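Local coordinates for protein sugar isomerase (Sinorhizobium meliloti, PDB 3QC0) that binds zinc in a TIM barrel of the xylose isomerase-like family and probably acts as a sugar isomerase, at residues H203-P211 and R219-L229; G63-P71 and A81-A92. All coordinates share one frame; numbering follows the deposited sequence. Where two conformers were deposited one is given.

Interaction 1: residues H203-P211 and R219-L229; sequences HHICDWLVP and RGMMGDGVIDL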
ATOM      1  N   HIS A 203      -8.981   0.434  17.696  1.00 16.38           N
ATOM      2  CA  HIS A 203      -9.599   0.008  16.432  1.00 15.77           C
ATOM      3  C   HIS A 203     -10.192   1.228  15.782  1.00 16.40           C
ATOM      4  O   HIS A 203     -11.124   1.843  16.346  1.00 17.43           O
ATOM      5  CB  HIS A 203     -10.671  -1.043  16.726  1.00 16.83           C
ATOM      6  CG  HIS A 203     -11.426  -1.513  15.527  1.00 16.09           C
ATOM      7  ND1 HIS A 203     -12.624  -2.181  15.624  1.00 18.42           N
ATOM      8  CD2 HIS A 203     -11.142  -1.438  14.192  1.00 16.97           C
ATOM      9  CE1 HIS A 203     -13.040  -2.512  14.412  1.00 19.11           C
ATOM     10  NE2 HIS A 203     -12.188  -2.031  13.525  1.00 17.89           N
ATOM     11  N   HIS A 204      -9.626   1.634  14.642  1.00 15.82           N
ATOM     12  CA  HIS A 204     -10.094   2.804  13.926  1.00 16.39           C
ATOM     13  C   HIS A 204     -10.896   2.366  12.717  1.00 15.82           C
ATOM     14  O   HIS A 204     -10.477   1.446  11.973  1.00 15.85           O
ATOM     15  CB  HIS A 204      -8.963   3.725  13.451  1.00 15.58           C
ATOM     16  CG  HIS A 204      -7.987   4.103  14.509  1.00 15.33           C
ATOM     17  ND1 HIS A 204      -6.800   4.747  14.238  1.00 15.76           N
ATOM     18  CD2 HIS A 204      -8.039   3.942  15.857  1.00 15.13           C
ATOM     19  CE1 HIS A 204      -6.158   4.953  15.386  1.00 17.93           C
ATOM     20  NE2 HIS A 204      -6.898   4.488  16.378  1.00 16.88           N
ATOM     21  N   ILE A 205     -12.006   3.065  12.495  1.00 16.85           N
ATOM     22  CA  ILE A 205     -12.922   2.758  11.406  1.00 16.02           C
ATOM     23  C   ILE A 205     -13.175   3.937  10.472  1.00 17.22           C
ATOM     24  O   ILE A 205     -13.034   5.088  10.844  1.00 16.55           O
ATOM     25  CB  ILE A 205     -14.260   2.181  11.912  1.00 17.27           C
ATOM     26  CG1 ILE A 205     -14.936   3.152  12.883  1.00 17.26           C
ATOM     27  CG2 ILE A 205     -14.033   0.790  12.528  1.00 18.07           C
ATOM     28  CD1 ILE A 205     -16.421   2.721  13.213  1.00 20.15           C
ATOM     29  N   CYS A 206     -13.529   3.565   9.236  1.00 15.35           N
ATOM     30  CA  CYS A 206     -13.697   4.451   8.075  1.00 16.71           C
ATOM     31  C   CYS A 206     -13.842   3.458   6.910  1.00 16.77           C
ATOM     32  O   CYS A 206     -14.116   2.286   7.143  1.00 18.00           O
ATOM     33  CB  CYS A 206     -12.523   5.415   7.878  1.00 15.52           C
ATOM     34  SG  CYS A 206     -10.956   4.579   7.666  1.00 17.97           S
ATOM     35  N   ASP A 207     -13.708   3.937   5.688  1.00 16.53           N
ATOM     36  CA  ASP A 207     -13.828   3.043   4.562  1.00 16.19           C
ATOM     37  C   ASP A 207     -12.868   3.408   3.438  1.00 15.05           C
ATOM     38  O   ASP A 207     -12.360   4.541   3.381  1.00 15.64           O
ATOM     39  CB  ASP A 207     -15.284   3.014   4.032  1.00 16.19           C
ATOM     40  CG  ASP A 207     -15.752   1.605   3.640  1.00 16.91           C
ATOM     41  OD1 ASP A 207     -14.888   0.750   3.256  1.00 16.71           O
ATOM     42  OD2 ASP A 207     -16.993   1.342   3.676  1.00 18.47           O
ATOM     43  N   TRP A 208     -12.629   2.420   2.579  1.00 15.63           N
ATOM     44  CA  TRP A 208     -11.809   2.563   1.391  1.00 15.02           C
ATOM     45  C   TRP A 208     -12.705   2.713   0.177  1.00 15.01           C
ATOM     46  O   TRP A 208     -13.430   1.789  -0.172  1.00 16.50           O
ATOM     47  CB  TRP A 208     -10.863   1.343   1.242  1.00 14.29           C
ATOM     48  CG  TRP A 208      -9.928   1.530   0.069  1.00 14.49           C
ATOM     49  CD1 TRP A 208     -10.199   1.253  -1.254  1.00 14.98           C
ATOM     50  CD2 TRP A 208      -8.607   2.081   0.086  1.00 14.15           C
ATOM     51  NE1 TRP A 208      -9.113   1.555  -2.028  1.00 14.34           N
ATOM     52  CE2 TRP A 208      -8.126   2.073  -1.233  1.00 13.70           C
ATOM     53  CE3 TRP A 208      -7.763   2.503   1.079  1.00 12.98           C
ATOM     54  CZ2 TRP A 208      -6.869   2.540  -1.560  1.00 14.19           C
ATOM     55  CZ3 TRP A 208      -6.528   2.988   0.762  1.00 14.09           C
ATOM     56  CH2 TRP A 208      -6.072   2.973  -0.547  1.00 14.21           C
ATOM     57  N   LEU A 209     -12.682   3.901  -0.420  1.00 16.05           N
ATOM     58  CA  LEU A 209     -13.578   4.211  -1.539  1.00 16.86           C
ATOM     59  C   LEU A 209     -13.061   3.670  -2.860  1.00 17.54           C
ATOM     60  O   LEU A 209     -11.862   3.578  -3.069  1.00 17.40           O
ATOM     61  CB  LEU A 209     -13.791   5.726  -1.625  1.00 17.87           C
ATOM     62  CG  LEU A 209     -14.412   6.403  -0.394  1.00 18.65           C
ATOM     63  CD1 LEU A 209     -14.425   7.926  -0.663  1.00 19.72           C
ATOM     64  CD2 LEU A 209     -15.787   5.776  -0.077  1.00 18.57           C
ATOM     65  N   VAL A 210     -14.006   3.380  -3.757  1.00 17.81           N
ATOM     66  CA  VAL A 210     -13.678   3.036  -5.140  1.00 18.00           C
ATOM     67  C   VAL A 210     -14.391   4.043  -6.071  1.00 19.65           C
ATOM     68  O   VAL A 210     -15.614   4.011  -6.185  1.00 20.73           O
ATOM     69  CB  VAL A 210     -14.066   1.571  -5.499  1.00 18.43           C
ATOM     70  CG1 VAL A 210     -13.857   1.302  -7.018  1.00 18.40           C
ATOM     71  CG2 VAL A 210     -13.262   0.573  -4.623  1.00 19.56           C
ATOM     72  N   PRO A 211     -13.626   4.913  -6.740  1.00 21.33           N
ATOM     73  CA  PRO A 211     -12.187   5.115  -6.644  1.00 21.38           C
ATOM     74  C   PRO A 211     -11.823   5.904  -5.394  1.00 21.19           C
ATOM     75  O   PRO A 211     -12.677   6.591  -4.810  1.00 21.64           O
ATOM     76  CB  PRO A 211     -11.883   5.970  -7.871  1.00 23.29           C
ATOM     77  CG  PRO A 211     -13.133   6.807  -7.996  1.00 23.83           C
ATOM     78  CD  PRO A 211     -14.239   5.853  -7.717  1.00 22.51           C
ATOM     79  N   ARG A 219     -10.560   9.380   2.644  1.00 18.02           N
ATOM     80  CA  ARG A 219     -11.157   8.276   3.383  1.00 17.72           C
ATOM     81  C   ARG A 219     -12.674   8.330   3.270  1.00 18.55           C
ATOM     82  O   ARG A 219     -13.264   9.431   3.196  1.00 19.16           O
ATOM     83  CB  ARG A 219     -10.797   8.281   4.860  1.00 17.99           C
ATOM     84  CG  ARG A 219      -9.330   8.209   5.177  1.00 17.13           C
ATOM     85  CD  ARG A 219      -9.137   7.871   6.638  1.00 16.12           C
ATOM     86  NE  ARG A 219      -7.746   7.714   7.012  1.00 16.20           N
ATOM     87  CZ  ARG A 219      -7.330   7.114   8.123  1.00 17.31           C
ATOM     88  NH1 ARG A 219      -8.193   6.698   9.044  1.00 16.96           N
ATOM     89  NH2 ARG A 219      -6.029   6.971   8.340  1.00 21.29           N
ATOM     90  N   GLY A 220     -13.304   7.164   3.294  1.00 18.20           N
ATOM     91  CA  GLY A 220     -14.755   7.046   3.191  1.00 19.07           C
ATOM     92  C   GLY A 220     -15.447   6.954   4.524  1.00 19.15           C
ATOM     93  O   GLY A 220     -14.868   6.491   5.524  1.00 19.22           O
HETATM   94  N   MSE A 221     -16.692   7.441   4.555  1.00 19.57           N
HETATM   95  CA  MSE A 221     -17.599   7.105   5.608  1.00 20.12           C
HETATM   96  C   MSE A 221     -17.866   5.599   5.544  1.00 20.49           C
HETATM   97  O   MSE A 221     -18.023   5.018   4.459  1.00 20.01           O
HETATM   98  CB  MSE A 221     -18.901   7.884   5.393  1.00 20.79           C
HETATM   99  CG  MSE A 221     -20.007   7.624   6.382  1.00 22.49           C
HETATM  100 SE   MSE A 221     -19.643   8.039   8.225  0.75 20.62          SE
HETATM  101  CE  MSE A 221     -19.614   9.999   7.907  1.00 22.21           C
HETATM  102  N   MSE A 222     -17.957   4.984   6.696  1.00 19.86           N
HETATM  103  CA  MSE A 222     -18.217   3.552   6.785  1.00 20.44           C
HETATM  104  C   MSE A 222     -19.446   3.178   5.985  1.00 21.09           C
HETATM  105  O   MSE A 222     -20.509   3.749   6.182  1.00 21.89           O
HETATM  106  CB  MSE A 222     -18.460   3.120   8.221  1.00 20.65           C
HETATM  107  CG  MSE A 222     -17.298   3.211   9.134  1.00 18.78           C
HETATM  108 SE   MSE A 222     -16.974   4.980   9.900  0.75 16.84          SE
HETATM  109  CE  MSE A 222     -18.621   5.323  10.787  1.00 17.82           C
ATOM    110  N   GLY A 223     -19.320   2.195   5.107  1.00 20.02           N
ATOM    111  CA  GLY A 223     -20.396   1.749   4.230  1.00 20.78           C
ATOM    112  C   GLY A 223     -20.405   2.356   2.842  1.00 20.64           C
ATOM    113  O   GLY A 223     -21.141   1.872   1.967  1.00 22.21           O
ATOM    114  N   ASP A 224     -19.641   3.417   2.625  1.00 20.18           N
ATOM    115  CA  ASP A 224     -19.553   4.034   1.313  1.00 20.63           C
ATOM    116  C   ASP A 224     -18.476   3.355   0.478  1.00 20.43           C
ATOM    117  O   ASP A 224     -18.396   3.585  -0.745  1.00 20.10           O
ATOM    118  CB  ASP A 224     -19.239   5.536   1.409  1.00 20.08           C
ATOM    119  CG  ASP A 224     -20.456   6.400   1.789  1.00 22.43           C
ATOM    120  OD1 ASP A 224     -21.585   5.855   1.862  1.00 23.86           O
ATOM    121  OD2 ASP A 224     -20.253   7.631   1.918  1.00 22.46           O
ATOM    122  N   GLY A 225     -17.637   2.532   1.124  1.00 19.68           N
ATOM    123  CA  GLY A 225     -16.537   1.854   0.418  1.00 19.22           C
ATOM    124  C   GLY A 225     -16.660   0.342   0.468  1.00 18.29           C
ATOM    125  O   GLY A 225     -17.751  -0.200   0.585  1.00 19.51           O
ATOM    126  N   VAL A 226     -15.508  -0.337   0.384  1.00 16.61           N
ATOM    127  CA  VAL A 226     -15.429  -1.771   0.146  1.00 16.70           C
ATOM    128  C   VAL A 226     -14.890  -2.600   1.284  1.00 16.10           C
ATOM    129  O   VAL A 226     -14.733  -3.819   1.133  1.00 17.31           O
ATOM    130  CB  VAL A 226     -14.568  -2.061  -1.099  1.00 16.96           C
ATOM    131  CG1 VAL A 226     -15.175  -1.379  -2.306  1.00 22.05           C
ATOM    132  CG2 VAL A 226     -13.098  -1.713  -0.851  1.00 18.40           C
ATOM    133  N   ILE A 227     -14.569  -1.995   2.416  1.00 16.78           N
ATOM    134  CA  ILE A 227     -13.992  -2.761   3.514  1.00 16.06           C
ATOM    135  C   ILE A 227     -15.044  -3.609   4.193  1.00 17.59           C
ATOM    136  O   ILE A 227     -16.143  -3.153   4.461  1.00 17.63           O
ATOM    137  CB  ILE A 227     -13.305  -1.847   4.567  1.00 16.25           C
ATOM    138  CG1 ILE A 227     -12.158  -1.044   3.911  1.00 13.72           C
ATOM    139  CG2 ILE A 227     -12.802  -2.677   5.760  1.00 15.78           C
ATOM    140  CD1 ILE A 227     -11.379  -0.153   4.862  1.00 14.17           C
ATOM    141  N   ASP A 228     -14.702  -4.855   4.475  1.00 17.02           N
ATOM    142  CA  ASP A 228     -15.568  -5.740   5.253  1.00 18.71           C
ATOM    143  C   ASP A 228     -15.414  -5.376   6.722  1.00 18.50           C
ATOM    144  O   ASP A 228     -14.756  -6.100   7.491  1.00 17.62           O
ATOM    145  CB  ASP A 228     -15.160  -7.178   4.957  1.00 20.10           C
ATOM    146  CG  ASP A 228     -15.964  -8.230   5.720  1.00 21.04           C
ATOM    147  OD1 ASP A 228     -16.952  -7.904   6.409  1.00 21.91           O
ATOM    148  OD2 ASP A 228     -15.583  -9.447   5.626  1.00 24.06           O
ATOM    149  N   LEU A 229     -16.010  -4.220   7.093  1.00 18.24           N
ATOM    150  CA  LEU A 229     -15.902  -3.677   8.454  1.00 18.64           C
ATOM    151  C   LEU A 229     -16.427  -4.684   9.469  1.00 18.74           C
ATOM    152  O   LEU A 229     -15.791  -4.933  10.509  1.00 19.98           O
ATOM    153  CB  LEU A 229     -16.619  -2.330   8.552  1.00 18.79           C
ATOM    154  CG  LEU A 229     -15.990  -1.200   7.742  1.00 17.14           C
ATOM    155  CD1 LEU A 229     -16.946   0.010   7.594  1.00 18.02           C
ATOM    156  CD2 LEU A 229     -14.615  -0.791   8.345  1.00 18.59           C
TER
HETATM  157  O   HOH W   1     -14.073  -2.828  11.482  1.00 20.84           O
HETATM  158  O   HOH W   2     -17.850  -1.153   3.758  1.00 19.64           O
HETATM  159  O   HOH W   3     -16.795   3.490  -2.949  1.00 22.44           O

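Interaction 2: residues G63-P71 and A81-A92; sequences GLCRGGFFP and AIDDNRRAVDEA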
ATOM      1  N   GLY A  63      -7.603   7.369  22.048  1.00 18.93           N
ATOM      2  CA  GLY A  63      -6.229   7.645  21.697  1.00 18.17           C
ATOM      3  C   GLY A  63      -5.939   9.131  21.771  1.00 18.63           C
ATOM      4  O   GLY A  63      -6.883   9.944  21.823  1.00 19.19           O
ATOM      5  N   LEU A  64      -4.654   9.472  21.777  1.00 16.67           N
ATOM      6  CA  LEU A  64      -4.192  10.825  21.448  1.00 17.08           C
ATOM      7  C   LEU A  64      -3.353  10.684  20.171  1.00 15.51           C
ATOM      8  O   LEU A  64      -2.445   9.840  20.100  1.00 15.39           O
ATOM      9  CB  LEU A  64      -3.341  11.424  22.564  1.00 16.61           C
ATOM     10  CG  LEU A  64      -2.737  12.802  22.308  1.00 16.71           C
ATOM     11  CD1 LEU A  64      -3.830  13.898  22.113  1.00 16.50           C
ATOM     12  CD2 LEU A  64      -1.760  13.195  23.440  1.00 16.51           C
ATOM     13  N   CYS A  65      -3.666  11.510  19.176  1.00 16.48           N
ATOM     14  CA  CYS A  65      -2.934  11.512  17.915  1.00 15.87           C
ATOM     15  C   CYS A  65      -2.020  12.725  17.812  1.00 15.93           C
ATOM     16  O   CYS A  65      -2.521  13.871  17.841  1.00 17.61           O
ATOM     17  CB  CYS A  65      -3.888  11.542  16.741  1.00 16.42           C
ATOM     18  SG  CYS A  65      -4.826  10.049  16.509  1.00 22.86           S
ATOM     19  N   ARG A  66      -0.703  12.574  17.672  1.00 15.15           N
ATOM     20  CA  ARG A  66       0.043  11.319  17.663  1.00 14.66           C
ATOM     21  C   ARG A  66       1.477  11.609  18.031  1.00 14.36           C
ATOM     22  O   ARG A  66       1.979  12.725  17.869  1.00 15.33           O
ATOM     23  CB  ARG A  66      -0.005  10.629  16.261  1.00 15.23           C
ATOM     24  CG  ARG A  66       0.677  11.360  15.103  1.00 16.48           C
ATOM     25  CD  ARG A  66      -0.066  12.512  14.591  1.00 17.50           C
ATOM     26  NE  ARG A  66       0.308  12.909  13.224  1.00 17.00           N
ATOM     27  CZ  ARG A  66       0.843  14.039  12.822  1.00 22.92           C
ATOM     28  NH1 ARG A  66       1.094  15.078  13.640  1.00 25.92           N
ATOM     29  NH2 ARG A  66       1.075  14.156  11.505  1.00 24.57           N
ATOM     30  N   GLY A  67       2.169  10.565  18.476  1.00 13.16           N
ATOM     31  CA  GLY A  67       3.615  10.563  18.546  1.00 12.42           C
ATOM     32  C   GLY A  67       4.174   9.844  17.320  1.00 11.86           C
ATOM     33  O   GLY A  67       3.464   9.649  16.322  1.00 13.03           O
ATOM     34  N   GLY A  68       5.443   9.507  17.411  1.00 12.34           N
ATOM     35  CA  GLY A  68       6.181   8.829  16.355  1.00 11.84           C
ATOM     36  C   GLY A  68       7.221   9.725  15.727  1.00 13.01           C
ATOM     37  O   GLY A  68       7.919  10.466  16.387  1.00 13.00           O
ATOM     38  N   PHE A  69       7.282   9.656  14.394  1.00 12.54           N
ATOM     39  CA  PHE A  69       8.220  10.424  13.585  1.00 12.43           C
ATOM     40  C   PHE A  69       9.640  10.321  14.073  1.00 11.83           C
ATOM     41  O   PHE A  69      10.324  11.311  14.295  1.00 12.98           O
ATOM     42  CB  PHE A  69       7.691  11.871  13.445  1.00 13.04           C
ATOM     43  CG  PHE A  69       6.354  11.892  12.797  1.00 16.80           C
ATOM     44  CD1 PHE A  69       6.252  11.694  11.437  1.00 20.12           C
ATOM     45  CD2 PHE A  69       5.195  12.022  13.549  1.00 20.22           C
ATOM     46  CE1 PHE A  69       4.986  11.631  10.801  1.00 20.71           C
ATOM     47  CE2 PHE A  69       3.951  11.954  12.929  1.00 21.41           C
ATOM     48  CZ  PHE A  69       3.857  11.756  11.572  1.00 21.14           C
ATOM     49  N   PHE A  70      10.106   9.065  14.174  1.00 10.81           N
ATOM     50  CA  PHE A  70      11.419   8.786  14.736  1.00 12.20           C
ATOM     51  C   PHE A  70      12.641   8.940  13.829  1.00 12.65           C
ATOM     52  O   PHE A  70      13.664   9.442  14.276  1.00 12.77           O
ATOM     53  CB  PHE A  70      11.431   7.373  15.345  1.00 13.20           C
ATOM     54  CG  PHE A  70      10.470   7.203  16.480  1.00 12.47           C
ATOM     55  CD1 PHE A  70      10.769   7.741  17.718  1.00 14.37           C
ATOM     56  CD2 PHE A  70       9.317   6.451  16.344  1.00 13.38           C
ATOM     57  CE1 PHE A  70       9.913   7.578  18.760  1.00 12.87           C
ATOM     58  CE2 PHE A  70       8.464   6.272  17.407  1.00 13.01           C
ATOM     59  CZ  PHE A  70       8.773   6.855  18.620  1.00 13.40           C
ATOM     60  N   PRO A  71      12.570   8.498  12.553  1.00 12.35           N
ATOM     61  CA  PRO A  71      13.840   8.548  11.800  1.00 13.82           C
ATOM     62  C   PRO A  71      14.292   9.964  11.503  1.00 14.49           C
ATOM     63  O   PRO A  71      13.455  10.852  11.249  1.00 15.43           O
ATOM     64  CB  PRO A  71      13.526   7.749  10.519  1.00 14.63           C
ATOM     65  CG  PRO A  71      12.347   6.883  10.871  1.00 13.13           C
ATOM     66  CD  PRO A  71      11.542   7.739  11.837  1.00 11.83           C
ATOM     67  N   ALA A  81      13.112  14.029  18.199  1.00 13.33           N
ATOM     68  CA  ALA A  81      11.869  13.298  17.994  1.00 13.33           C
ATOM     69  C   ALA A  81      11.484  12.490  19.233  1.00 11.99           C
ATOM     70  O   ALA A  81      10.330  12.518  19.674  1.00 12.42           O
ATOM     71  CB  ALA A  81      11.958  12.389  16.754  1.00 13.03           C
ATOM     72  N   ILE A  82      12.449  11.779  19.805  1.00 12.01           N
ATOM     73  CA  ILE A  82      12.190  10.984  21.017  1.00 12.13           C
ATOM     74  C   ILE A  82      11.667  11.891  22.123  1.00 12.45           C
ATOM     75  O   ILE A  82      10.687  11.563  22.804  1.00 12.36           O
ATOM     76  CB  ILE A  82      13.433  10.221  21.407  1.00 12.03           C
ATOM     77  CG1 ILE A  82      13.717   9.075  20.423  1.00 12.07           C
ATOM     78  CG2 ILE A  82      13.308   9.670  22.850  1.00 13.07           C
ATOM     79  CD1 ILE A  82      15.165   8.585  20.416  1.00 11.92           C
ATOM     80  N   ASP A  83      12.313  13.038  22.307  1.00 12.82           N
ATOM     81  CA  ASP A  83      11.910  13.944  23.359  1.00 13.65           C
ATOM     82  C   ASP A  83      10.512  14.486  23.127  1.00 13.70           C
ATOM     83  O   ASP A  83       9.742  14.605  24.097  1.00 15.23           O
ATOM     84  CB  ASP A  83      12.997  15.014  23.610  1.00 14.69           C
ATOM     85  CG  ASP A  83      13.217  15.285  25.084  1.00 15.05           C
ATOM     86  OD1 ASP A  83      13.268  14.325  25.908  1.00 16.99           O
ATOM     87  OD2 ASP A  83      13.330  16.481  25.432  1.00 17.91           O
ATOM     88  N   ASP A  84      10.150  14.832  21.865  0.59 13.64           N
ATOM     89  CA  ASP A  84       8.759  15.179  21.544  0.59 14.20           C
ATOM     90  C   ASP A  84       7.774  14.113  21.946  0.59 12.71           C
ATOM     91  O   ASP A  84       6.692  14.422  22.441  0.59 13.70           O
ATOM     92  CB  ASP A  84       8.543  15.518  20.045  0.59 15.07           C
ATOM     93  CG  ASP A  84       7.077  15.830  19.703  0.59 15.72           C
ATOM     94  OD1 ASP A  84       6.575  16.860  20.260  0.59 15.85           O
ATOM     95  OD2 ASP A  84       6.416  15.018  18.972  0.59 16.36           O
ATOM     96  N   ASN A  85       8.136  12.834  21.744  1.00 12.26           N
ATOM     97  CA  ASN A  85       7.266  11.762  22.129  1.00 11.95           C
ATOM     98  C   ASN A  85       7.055  11.721  23.648  1.00 12.66           C
ATOM     99  O   ASN A  85       5.977  11.348  24.093  1.00 12.75           O
ATOM    100  CB  ASN A  85       7.823  10.412  21.651  1.00 11.54           C
ATOM    101  CG  ASN A  85       7.482  10.111  20.193  1.00 12.39           C
ATOM    102  OD1 ASN A  85       6.474   9.451  19.944  1.00 14.10           O
ATOM    103  ND2 ASN A  85       8.302  10.592  19.239  1.00 12.96           N
ATOM    104  N   ARG A  86       8.092  12.093  24.407  1.00 11.37           N
ATOM    105  CA  ARG A  86       7.922  12.185  25.864  1.00 11.92           C
ATOM    106  C   ARG A  86       6.894  13.257  26.222  1.00 12.44           C
ATOM    107  O   ARG A  86       6.066  13.037  27.109  1.00 13.83           O
ATOM    108  CB  ARG A  86       9.256  12.415  26.554  1.00 11.92           C
ATOM    109  CG  ARG A  86      10.227  11.265  26.380  1.00 11.77           C
ATOM    110  CD  ARG A  86      11.554  11.475  27.107  1.00 13.06           C
ATOM    111  NE  ARG A  86      12.475  10.371  26.878  1.00 14.56           N
ATOM    112  CZ  ARG A  86      13.638  10.454  26.228  1.00 12.86           C
ATOM    113  NH1 ARG A  86      14.108  11.588  25.673  1.00 13.84           N
ATOM    114  NH2 ARG A  86      14.306   9.357  26.059  1.00 14.89           N
ATOM    115  N   ARG A  87       6.914  14.391  25.511  1.00 12.75           N
ATOM    116  CA  ARG A  87       5.893  15.407  25.698  1.00 14.10           C
ATOM    117  C   ARG A  87       4.499  14.867  25.334  1.00 14.19           C
ATOM    118  O   ARG A  87       3.526  15.093  26.030  1.00 14.72           O
ATOM    119  CB  ARG A  87       6.203  16.652  24.861  1.00 14.11           C
ATOM    120  CG  ARG A  87       7.551  17.317  25.070  1.00 16.18           C
ATOM    121  CD  ARG A  87       7.652  18.069  26.408  1.00 19.07           C
ATOM    122  NE  ARG A  87       7.686  17.135  27.537  1.00 18.49           N
ATOM    123  CZ  ARG A  87       8.742  16.395  27.892  1.00 18.76           C
ATOM    124  NH1 ARG A  87       9.898  16.461  27.236  1.00 18.25           N
ATOM    125  NH2 ARG A  87       8.630  15.552  28.903  1.00 18.91           N
ATOM    126  N   ALA A  88       4.413  14.112  24.227  1.00 13.09           N
ATOM    127  CA  ALA A  88       3.179  13.521  23.821  1.00 13.82           C
ATOM    128  C   ALA A  88       2.631  12.567  24.883  1.00 14.21           C
ATOM    129  O   ALA A  88       1.435  12.526  25.129  1.00 14.41           O
ATOM    130  CB  ALA A  88       3.320  12.809  22.444  1.00 13.56           C
ATOM    131  N   VAL A  89       3.518  11.795  25.506  1.00 13.31           N
ATOM    132  CA  VAL A  89       3.139  10.913  26.597  1.00 14.22           C
ATOM    133  C   VAL A  89       2.589  11.731  27.751  1.00 14.21           C
ATOM    134  O   VAL A  89       1.574  11.358  28.293  1.00 15.09           O
ATOM    135  CB  VAL A  89       4.324  10.073  27.077  1.00 13.42           C
ATOM    136  CG1 VAL A  89       4.051   9.432  28.471  1.00 15.03           C
ATOM    137  CG2 VAL A  89       4.653   8.964  26.027  1.00 13.80           C
ATOM    138  N   ASP A  90       3.248  12.838  28.087  1.00 15.14           N
ATOM    139  CA  ASP A  90       2.779  13.682  29.194  1.00 15.78           C
ATOM    140  C   ASP A  90       1.353  14.218  28.914  1.00 16.70           C
ATOM    141  O   ASP A  90       0.500  14.293  29.805  1.00 17.13           O
ATOM    142  CB  ASP A  90       3.745  14.828  29.453  1.00 16.25           C
ATOM    143  CG  ASP A  90       5.092  14.379  29.958  1.00 16.83           C
ATOM    144  OD1 ASP A  90       5.309  13.171  30.292  1.00 17.82           O
ATOM    145  OD2 ASP A  90       5.974  15.261  30.029  1.00 20.62           O
ATOM    146  N   GLU A  91       1.119  14.640  27.676  1.00 15.99           N
ATOM    147  CA  GLU A  91      -0.179  15.099  27.223  1.00 17.29           C
ATOM    148  C   GLU A  91      -1.223  13.985  27.346  1.00 16.68           C
ATOM    149  O   GLU A  91      -2.313  14.192  27.892  1.00 19.56           O
ATOM    150  CB  GLU A  91      -0.090  15.636  25.794  1.00 16.90           C
ATOM    151  CG  GLU A  91       0.837  16.829  25.620  1.00 18.19           C
ATOM    152  CD  GLU A  91       1.262  17.093  24.189  1.00 21.69           C
ATOM    153  OE1 GLU A  91       0.526  16.665  23.279  1.00 20.81           O
ATOM    154  OE2 GLU A  91       2.353  17.716  23.996  1.00 24.30           O
ATOM    155  N   ALA A  92      -0.898  12.796  26.845  1.00 17.03           N
ATOM    156  CA  ALA A  92      -1.793  11.672  26.930  1.00 17.31           C
ATOM    157  C   ALA A  92      -2.155  11.351  28.368  1.00 18.59           C
ATOM    158  O   ALA A  92      -3.306  11.030  28.664  1.00 19.87           O
ATOM    159  CB  ALA A  92      -1.191  10.395  26.214  1.00 16.74           C
TER

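Interaction 1: residues H203-P211 and R219-L229
Asp207 fills the middle of this contact, with its carboxylate held inside the loop 219-229. The contact lies where strand 200-205 of the TIM barrel runs out into the loop that leads to helix 229-238. The tight part is a cage of backbone N-H groups. Asp207 OD1 takes the N-H of Ile227 on its syn lone pair, at 2.9 Å and nearly straight (163°). The same oxygen accepts from Trp208 N on its anti side. Asp207 OD2 is met on its anti side by Gly223 N at 2.9 Å, and Gly225 N adds a weak bond. A water also bridges Asp207 OD2 and Ile227 O. These bonds fix the carboxylate's rotation and hold the type II turn from Met221 to Asp224 against the strand end. Gly225 CA lies 3.2 Å from Trp208 O in a CA-H...O contact, and Val226 N donates to the same carbonyl. A single antiparallel bridge pairs Asp207 with Gly220, and Gly220 N donates to Asp207 O at 2.8 Å.

Closer to the barrel the chemistry turns apolar. Met222, a selenomethionine, bends at chi2 and chi3, which brings SE 4.0 Å from Ile205 CD1, the two side chains crossing at about a right angle. His204, just before Ile205 in the strand, binds the zinc ion with Glu142, Asp177 and Glu248. Arg219 runs extended past Cys206 SG, and its NH1 bonds Asp177 and the carbonyl of Glu248.

The far end is looser and wetter. Val210 is exposed, and its N reaches Asp224 O only through a water. Trp208 and Val210 pack there on Ala150 of the second subunit. Among the apolar touches here, Val210 CG2 meets Val226 CG1 at 3.6 Å.

Interaction 2: residues G63-P71 and A81-A92
Leu64, Asn85 and Phe70 bury the most surface of any residues in the contact between strand 60-68 and helix 75-94. Strand 64-68 and helix 81-92 run roughly antiparallel, with their axes 7.7 Å apart at the closest.

Leu64 lies at one end. Its CG stands anti to the backbone N (chi1 177°), and the CD2 branch alone touches the helix. That methyl sits 3.5 Å from Ala92 N, against the last turn of the segment, and also meets Ala88 O and Glu91 CB. The carboxylate of Glu91 turns to Arg39 instead.

Asn85 is the polar centre. Its amide grips both the N-H and the carbonyl of Gly68. OD1 accepts from Gly68 N at 2.7 Å, with the donor tilted 15° from the carbonyl plane. ND2 donates to Gly68 O at 2.9 Å, in the amide plane and on a lone pair of that carbonyl. The second N-H of ND2 goes to Ala81 O, one turn back in its own helix. Three bonds thus fix the rotation of this buried amide. Gly67 CA lies close against Asn85 OD1, 3.4 Å away.

The ring of Phe70 meets the amide obliquely. Its CE1 comes 3.5 Å from Asn85 ND2, and ring and amide planes are only 13° apart. One face of the ring carries Gly68 O over its centre. The edge meets Ile82 CG1, 4.2 Å from CD1. Beside it, Ala81 CB presses on Phe69 O at 3.1 Å. Helix 114-135 also packs on Phe70 and Asn85, through Ile125 and Val128.

Strand 60-68, helix 75-94 and strand 100-103 form a beta-alpha-beta crossover, the repeating unit of the TIM barrel.

Both interactions belong to the same eight-stranded barrel but lie on opposite sides of the chain's centre, about 27 Å apart between centres. Each is largely buried. Interaction 2 packs a barrel strand against its covering helix, and neither of its segments touches the other subunit. Interaction 1 joins a strand end to a loop, includes a zinc ligand, and reaches both solvent and the second subunit. In each, one polar side chain binds backbone groups. The charged carboxylate of interaction 1 only accepts, from N-H groups and a water, whereas the neutral amide of interaction 2 both accepts and donates. Bridging waters join the segments of interaction 1, while the bonds described for interaction 2 run directly between protein atoms.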